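Local coordinates for DUF3863 domain-containing protein (Parabacteroides distasonis, PDB 3LM3) that is of unknown function but is probably a carbohydrate-active enzyme, a putative glycoside hydrolase or deacetylase, at residues P14-C26 with T317-K331. Residues are numbered along the deposited sequence; the frame is centred on the assembly and turned at random.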
loop_
_atom_site.group_PDB
_atom_site.type_symbol
_atom_site.label_atom_id
_atom_site.label_comp_id
_atom_site.label_asym_id
_atom_site.label_seq_id
_atom_site.Cartn_x
_atom_site.Cartn_y
_atom_site.Cartn_z
ATOM N N PRO A 14 0.257 20.708 2.755
ATOM C CA PRO A 14 1.463 21.171 3.423
ATOM C C PRO A 14 2.633 21.170 2.464
ATOM O O PRO A 14 2.592 20.503 1.436
ATOM C CB PRO A 14 1.682 20.109 4.493
ATOM C CG PRO A 14 1.227 18.881 3.846
ATOM C CD PRO A 14 0.174 19.239 2.815
ATOM N N LEU A 15 3.665 21.912 2.806
ATOM C CA LEU A 15 4.793 22.060 1.909
ATOM C C LEU A 15 5.910 21.083 2.261
ATOM O O LEU A 15 6.846 20.924 1.458
ATOM C CB LEU A 15 5.292 23.515 1.910
ATOM C CG LEU A 15 4.334 24.588 1.344
ATOM C CD1 LEU A 15 5.048 25.931 1.203
ATOM C CD2 LEU A 15 3.719 24.165 0.000
ATOM N N THR A 16 5.856 20.440 3.440
ATOM C CA THR A 16 6.912 19.498 3.821
ATOM C C THR A 16 6.377 18.270 4.541
ATOM O O THR A 16 5.388 18.342 5.271
ATOM C CB THR A 16 7.991 20.158 4.700
ATOM O OG1 THR A 16 9.024 19.207 5.016
ATOM C CG2 THR A 16 7.377 20.695 5.989
ATOM N N ILE A 17 7.049 17.143 4.322
ATOM C CA ILE A 17 6.721 15.890 4.998
ATOM C C ILE A 17 7.085 15.913 6.477
ATOM O O ILE A 17 6.376 15.341 7.311
ATOM C CB ILE A 17 7.413 14.707 4.279
ATOM C CG1 ILE A 17 6.837 13.366 4.752
ATOM C CG2 ILE A 17 8.950 14.804 4.412
ATOM C CD1 ILE A 17 7.318 12.202 3.879
ATOM N N GLU A 18 8.129 16.658 6.850
ATOM C CA GLU A 18 8.648 16.499 8.200
ATOM C C GLU A 18 7.696 17.058 9.249
ATOM O O GLU A 18 7.145 18.158 9.133
ATOM C CB GLU A 18 10.086 17.033 8.364
ATOM C CG GLU A 18 11.153 16.206 7.599
ATOM C CD GLU A 18 11.264 14.753 8.094
ATOM O OE1 GLU A 18 11.567 14.559 9.304
ATOM O OE2 GLU A 18 11.054 13.821 7.278
ATOM N N GLY A 19 7.491 16.237 10.269
ATOM C CA GLY A 19 6.637 16.598 11.387
ATOM C C GLY A 19 5.156 16.413 11.176
ATOM O O GLY A 19 4.357 16.725 12.088
ATOM N N ASN A 20 4.770 15.908 10.011
ATOM C CA ASN A 20 3.378 15.869 9.608
ATOM C C ASN A 20 2.847 14.440 9.519
ATOM O O ASN A 20 3.612 13.465 9.414
ATOM C CB ASN A 20 3.209 16.590 8.265
ATOM C CG ASN A 20 3.138 18.088 8.398
ATOM O OD1 ASN A 20 2.401 18.614 9.249
ATOM N ND2 ASN A 20 3.869 18.797 7.534
ATOM N N ARG A 21 1.524 14.345 9.569
ATOM C CA ARG A 21 0.759 13.100 9.456
ATOM C C ARG A 21 -0.053 13.163 8.167
ATOM O O ARG A 21 -0.662 14.198 7.882
ATOM C CB ARG A 21 -0.170 12.958 10.665
ATOM C CG ARG A 21 0.535 12.829 11.979
ATOM C CD ARG A 21 -0.442 12.868 13.135
ATOM N NE ARG A 21 0.212 12.629 14.410
ATOM C CZ ARG A 21 0.836 13.542 15.129
ATOM N NH1 ARG A 21 0.909 14.796 14.729
ATOM N NH2 ARG A 21 1.400 13.178 16.282
ATOM N N PHE A 22 -0.015 12.088 7.383
ATOM C CA PHE A 22 -0.646 12.037 6.084
ATOM C C PHE A 22 -1.488 10.786 5.934
ATOM O O PHE A 22 -1.073 9.709 6.350
ATOM C CB PHE A 22 0.397 11.981 4.991
ATOM C CG PHE A 22 1.286 13.190 4.959
ATOM C CD1 PHE A 22 0.910 14.300 4.240
ATOM C CD2 PHE A 22 2.465 13.234 5.678
ATOM C CE1 PHE A 22 1.717 15.432 4.234
ATOM C CE2 PHE A 22 3.258 14.388 5.712
ATOM C CZ PHE A 22 2.881 15.477 4.948
ATOM N N VAL A 23 -2.656 10.959 5.303
ATOM C CA VAL A 23 -3.459 9.838 4.808
ATOM C C VAL A 23 -3.589 10.006 3.302
ATOM O O VAL A 23 -4.030 11.067 2.834
ATOM C CB VAL A 23 -4.864 9.770 5.426
ATOM C CG1 VAL A 23 -5.737 8.709 4.718
ATOM C CG2 VAL A 23 -4.800 9.511 6.932
ATOM N N THR A 24 -3.235 8.966 2.561
ATOM C CA THR A 24 -3.437 8.937 1.122
ATOM C C THR A 24 -4.482 7.883 0.802
ATOM O O THR A 24 -4.233 6.684 0.989
ATOM C CB THR A 24 -2.148 8.664 0.361
ATOM O OG1 THR A 24 -1.563 7.419 0.767
ATOM C CG2 THR A 24 -1.113 9.775 0.567
ATOM N N LEU A 25 -5.646 8.311 0.321
ATOM C CA LEU A 25 -6.717 7.433 -0.110
ATOM C C LEU A 25 -6.798 7.401 -1.619
ATOM O O LEU A 25 -6.657 8.428 -2.292
ATOM C CB LEU A 25 -8.068 7.944 0.396
ATOM C CG LEU A 25 -9.323 7.253 -0.145
ATOM C CD1 LEU A 25 -9.391 5.795 0.297
ATOM C CD2 LEU A 25 -10.597 8.020 0.293
ATOM N N CYS A 26 -7.033 6.222 -2.150
ATOM C CA CYS A 26 -7.430 6.030 -3.540
ATOM C C CYS A 26 -8.793 5.347 -3.594
ATOM O O CYS A 26 -9.055 4.398 -2.836
ATOM C CB CYS A 26 -6.421 5.176 -4.279
ATOM S SG CYS A 26 -6.955 4.577 -5.916
ATOM N N THR A 317 -3.799 16.120 10.638
ATOM C CA THR A 317 -3.570 15.146 9.569
ATOM C C THR A 317 -3.971 15.712 8.224
ATOM O O THR A 317 -5.043 16.298 8.079
ATOM C CB THR A 317 -4.375 13.859 9.799
ATOM O OG1 THR A 317 -4.035 13.313 11.085
ATOM C CG2 THR A 317 -4.131 12.795 8.721
ATOM N N HIS A 318 -3.111 15.533 7.220
ATOM C CA HIS A 318 -3.367 15.971 5.859
ATOM C C HIS A 318 -3.834 14.792 5.026
ATOM O O HIS A 318 -3.108 13.784 4.920
ATOM C CB HIS A 318 -2.095 16.539 5.242
ATOM C CG HIS A 318 -1.557 17.712 5.984
ATOM N ND1 HIS A 318 -2.110 18.965 5.865
ATOM C CD2 HIS A 318 -0.526 17.828 6.856
ATOM C CE1 HIS A 318 -1.429 19.808 6.630
ATOM N NE2 HIS A 318 -0.469 19.150 7.249
ATOM N N PHE A 319 -5.020 14.906 4.438
ATOM C CA PHE A 319 -5.550 13.941 3.503
ATOM C C PHE A 319 -5.171 14.440 2.108
ATOM O O PHE A 319 -5.723 15.420 1.617
ATOM C CB PHE A 319 -7.070 13.786 3.634
ATOM C CG PHE A 319 -7.497 12.976 4.856
ATOM C CD1 PHE A 319 -7.416 13.483 6.150
ATOM C CD2 PHE A 319 -7.923 11.677 4.698
ATOM C CE1 PHE A 319 -7.821 12.683 7.249
ATOM C CE2 PHE A 319 -8.322 10.903 5.782
ATOM C CZ PHE A 319 -8.246 11.413 7.051
ATOM N N VAL A 320 -4.199 13.749 1.516
ATOM C CA VAL A 320 -3.596 14.176 0.244
ATOM C C VAL A 320 -3.570 13.018 -0.739
ATOM O O VAL A 320 -3.814 11.865 -0.384
ATOM C CB VAL A 320 -2.170 14.753 0.461
ATOM C CG1 VAL A 320 -2.220 15.906 1.487
ATOM C CG2 VAL A 320 -1.197 13.691 0.916
ATOM N N THR A 321 -3.285 13.339 -1.995
ATOM C CA THR A 321 -3.229 12.314 -3.021
ATOM C C THR A 321 -1.979 11.433 -2.863
ATOM O O THR A 321 -0.988 11.858 -2.256
ATOM C CB THR A 321 -3.282 12.893 -4.439
ATOM O OG1 THR A 321 -1.999 13.446 -4.763
ATOM C CG2 THR A 321 -4.368 13.952 -4.586
ATOM N N PHE A 322 -2.026 10.207 -3.392
ATOM C CA PHE A 322 -0.826 9.353 -3.416
ATOM C C PHE A 322 0.332 10.079 -4.051
ATOM O O PHE A 322 1.440 10.068 -3.533
ATOM C CB PHE A 322 -1.120 8.012 -4.129
ATOM C CG PHE A 322 -1.631 6.913 -3.213
ATOM C CD1 PHE A 322 -2.960 6.855 -2.858
ATOM C CD2 PHE A 322 -0.769 5.946 -2.713
ATOM C CE1 PHE A 322 -3.442 5.846 -2.029
ATOM C CE2 PHE A 322 -1.241 4.928 -1.880
ATOM C CZ PHE A 322 -2.578 4.886 -1.532
ATOM N N GLY A 323 0.097 10.688 -5.218
ATOM C CA GLY A 323 1.149 11.374 -5.929
ATOM C C GLY A 323 1.729 12.541 -5.141
ATOM O O GLY A 323 2.951 12.761 -5.131
ATOM N N GLU A 324 0.880 13.332 -4.485
ATOM C CA GLU A 324 1.360 14.499 -3.704
ATOM C C GLU A 324 2.250 14.020 -2.572
ATOM O O GLU A 324 3.307 14.594 -2.288
ATOM C CB GLU A 324 0.208 15.261 -3.053
ATOM C CG GLU A 324 -0.507 16.232 -3.849
ATOM C CD GLU A 324 -1.479 16.903 -2.875
ATOM O OE1 GLU A 324 -2.545 16.326 -2.645
ATOM O OE2 GLU A 324 -1.104 17.901 -2.218
ATOM N N PHE A 325 1.814 12.984 -1.865
ATOM C CA PHE A 325 2.582 12.474 -0.746
ATOM C C PHE A 325 3.925 11.939 -1.229
ATOM O O PHE A 325 4.957 12.224 -0.630
ATOM C CB PHE A 325 1.821 11.380 0.017
ATOM C CG PHE A 325 2.671 10.738 1.074
ATOM C CD1 PHE A 325 3.028 11.429 2.226
ATOM C CD2 PHE A 325 3.205 9.462 0.872
ATOM C CE1 PHE A 325 3.919 10.866 3.149
ATOM C CE2 PHE A 325 4.075 8.907 1.752
ATOM C CZ PHE A 325 4.424 9.580 2.929
ATOM N N GLY A 326 3.928 11.142 -2.290
ATOM C CA GLY A 326 5.195 10.621 -2.813
ATOM C C GLY A 326 6.153 11.728 -3.187
ATOM O O GLY A 326 7.346 11.620 -2.946
ATOM N N GLU A 327 5.638 12.805 -3.778
ATOM C CA GLU A 327 6.523 13.922 -4.135
ATOM C C GLU A 327 6.971 14.694 -2.909
ATOM O O GLU A 327 8.103 15.166 -2.906
ATOM C CB GLU A 327 5.913 14.840 -5.179
ATOM C CG GLU A 327 5.806 14.198 -6.562
ATOM C CD GLU A 327 7.145 13.946 -7.222
ATOM O OE1 GLU A 327 8.201 14.476 -6.799
ATOM O OE2 GLU A 327 7.145 13.186 -8.201
ATOM N N LEU A 328 6.149 14.782 -1.851
ATOM C CA LEU A 328 6.654 15.357 -0.596
ATOM C C LEU A 328 7.814 14.539 -0.039
ATOM O O LEU A 328 8.818 15.090 0.421
ATOM C CB LEU A 328 5.550 15.459 0.472
ATOM C CG LEU A 328 4.550 16.579 0.290
ATOM C CD1 LEU A 328 3.358 16.380 1.228
ATOM C CD2 LEU A 328 5.229 17.964 0.496
ATOM N N TRP A 329 7.704 13.217 -0.101
ATOM C CA TRP A 329 8.768 12.343 0.369
ATOM C C TRP A 329 10.036 12.540 -0.472
ATOM O O TRP A 329 11.127 12.723 0.062
ATOM C CB TRP A 329 8.302 10.887 0.400
ATOM C CG TRP A 329 9.273 9.962 1.032
ATOM C CD1 TRP A 329 9.301 9.558 2.330
ATOM C CD2 TRP A 329 10.342 9.266 0.380
ATOM N NE1 TRP A 329 10.333 8.684 2.538
ATOM C CE2 TRP A 329 10.993 8.489 1.349
ATOM C CE3 TRP A 329 10.818 9.241 -0.936
ATOM C CZ2 TRP A 329 12.096 7.675 1.050
ATOM C CZ3 TRP A 329 11.899 8.435 -1.233
ATOM C CH2 TRP A 329 12.523 7.660 -0.249
ATOM N N ARG A 330 9.868 12.565 -1.779
ATOM C CA ARG A 330 10.972 12.709 -2.734
ATOM C C ARG A 330 11.671 14.062 -2.594
ATOM O O ARG A 330 12.868 14.171 -2.886
ATOM C CB ARG A 330 10.385 12.543 -4.143
ATOM C CG ARG A 330 11.361 12.674 -5.286
ATOM C CD ARG A 330 10.746 12.037 -6.565
ATOM N NE ARG A 330 11.601 12.270 -7.732
ATOM C CZ ARG A 330 11.525 13.297 -8.561
ATOM N NH1 ARG A 330 10.580 14.229 -8.474
ATOM N NH2 ARG A 330 12.410 13.383 -9.559
ATOM N N LYS A 331 10.946 15.077 -2.154
ATOM C CA LYS A 331 11.553 16.384 -1.917
ATOM C C LYS A 331 12.566 16.337 -0.766
ATOM O O LYS A 331 13.583 17.050 -0.806
ATOM C CB LYS A 331 10.457 17.416 -1.650
ATOM C CG LYS A 331 10.937 18.833 -1.472
ATOM C CD LYS A 331 9.843 19.832 -1.819
ATOM C CE LYS A 331 8.691 19.781 -0.830
ATOM N NZ LYS A 331 7.881 21.044 -0.859
HETATM O O HOH W 1 8.863 17.357 1.983
HETATM O O HOH W 2 0.325 20.763 9.480
#
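Pro14 turns its CB-CG-CD edge over one face of the His318 imidazole, with CG over the centre, 3.6 Å from the ring centroid and 9° off the normal, a CH-pi contact. At the ring's edge, near its plane, is Asn20 OD1, and a water bonded to both Asn20 OD1 and His318 NE2 bridges the two. With His318 cut back to an alanine, Pro14 is likely to lose its aromatic partner and the water one of its two mates. Phe322 takes Thr24 OG1 over the centre of one face, while Leu25 C and Cys26 N lie at its edge. The threonine hydroxyl gets there because chi1 of 58° sets it between the backbone N and the carbonyl carbon; its hydrogen bond is to Trp281 NE1. Val23 CB sits over Phe319, 3.9 Å from the centroid. Phe325 CD1 comes over one face of Phe22, 3.7 Å from Phe22 CG, and Thr16 O and Ile17 O lie in plane at that ring's edge. Ile17 CD1 lies 3.6 Å from Trp329 CD1, at the edge of the indole. Between the His318-Thr24 face and the Val23-Phe319 face, strands 21-26 and 318-320 pair in parallel. Strand 21-29 also pairs with 73-76 and 280-287 in a parallel sheet, and helix 322-331 returns across it, consistent with the beta/alpha barrel-like folds of the family's clan. Val23 is gripped at both ends: its N donates to His318 O (2.9 Å, 164°) and its O accepts from Val320 N (3.0 Å). On the helix side, Leu328 CD1 reaches Phe22 CE1 at 3.6 Å.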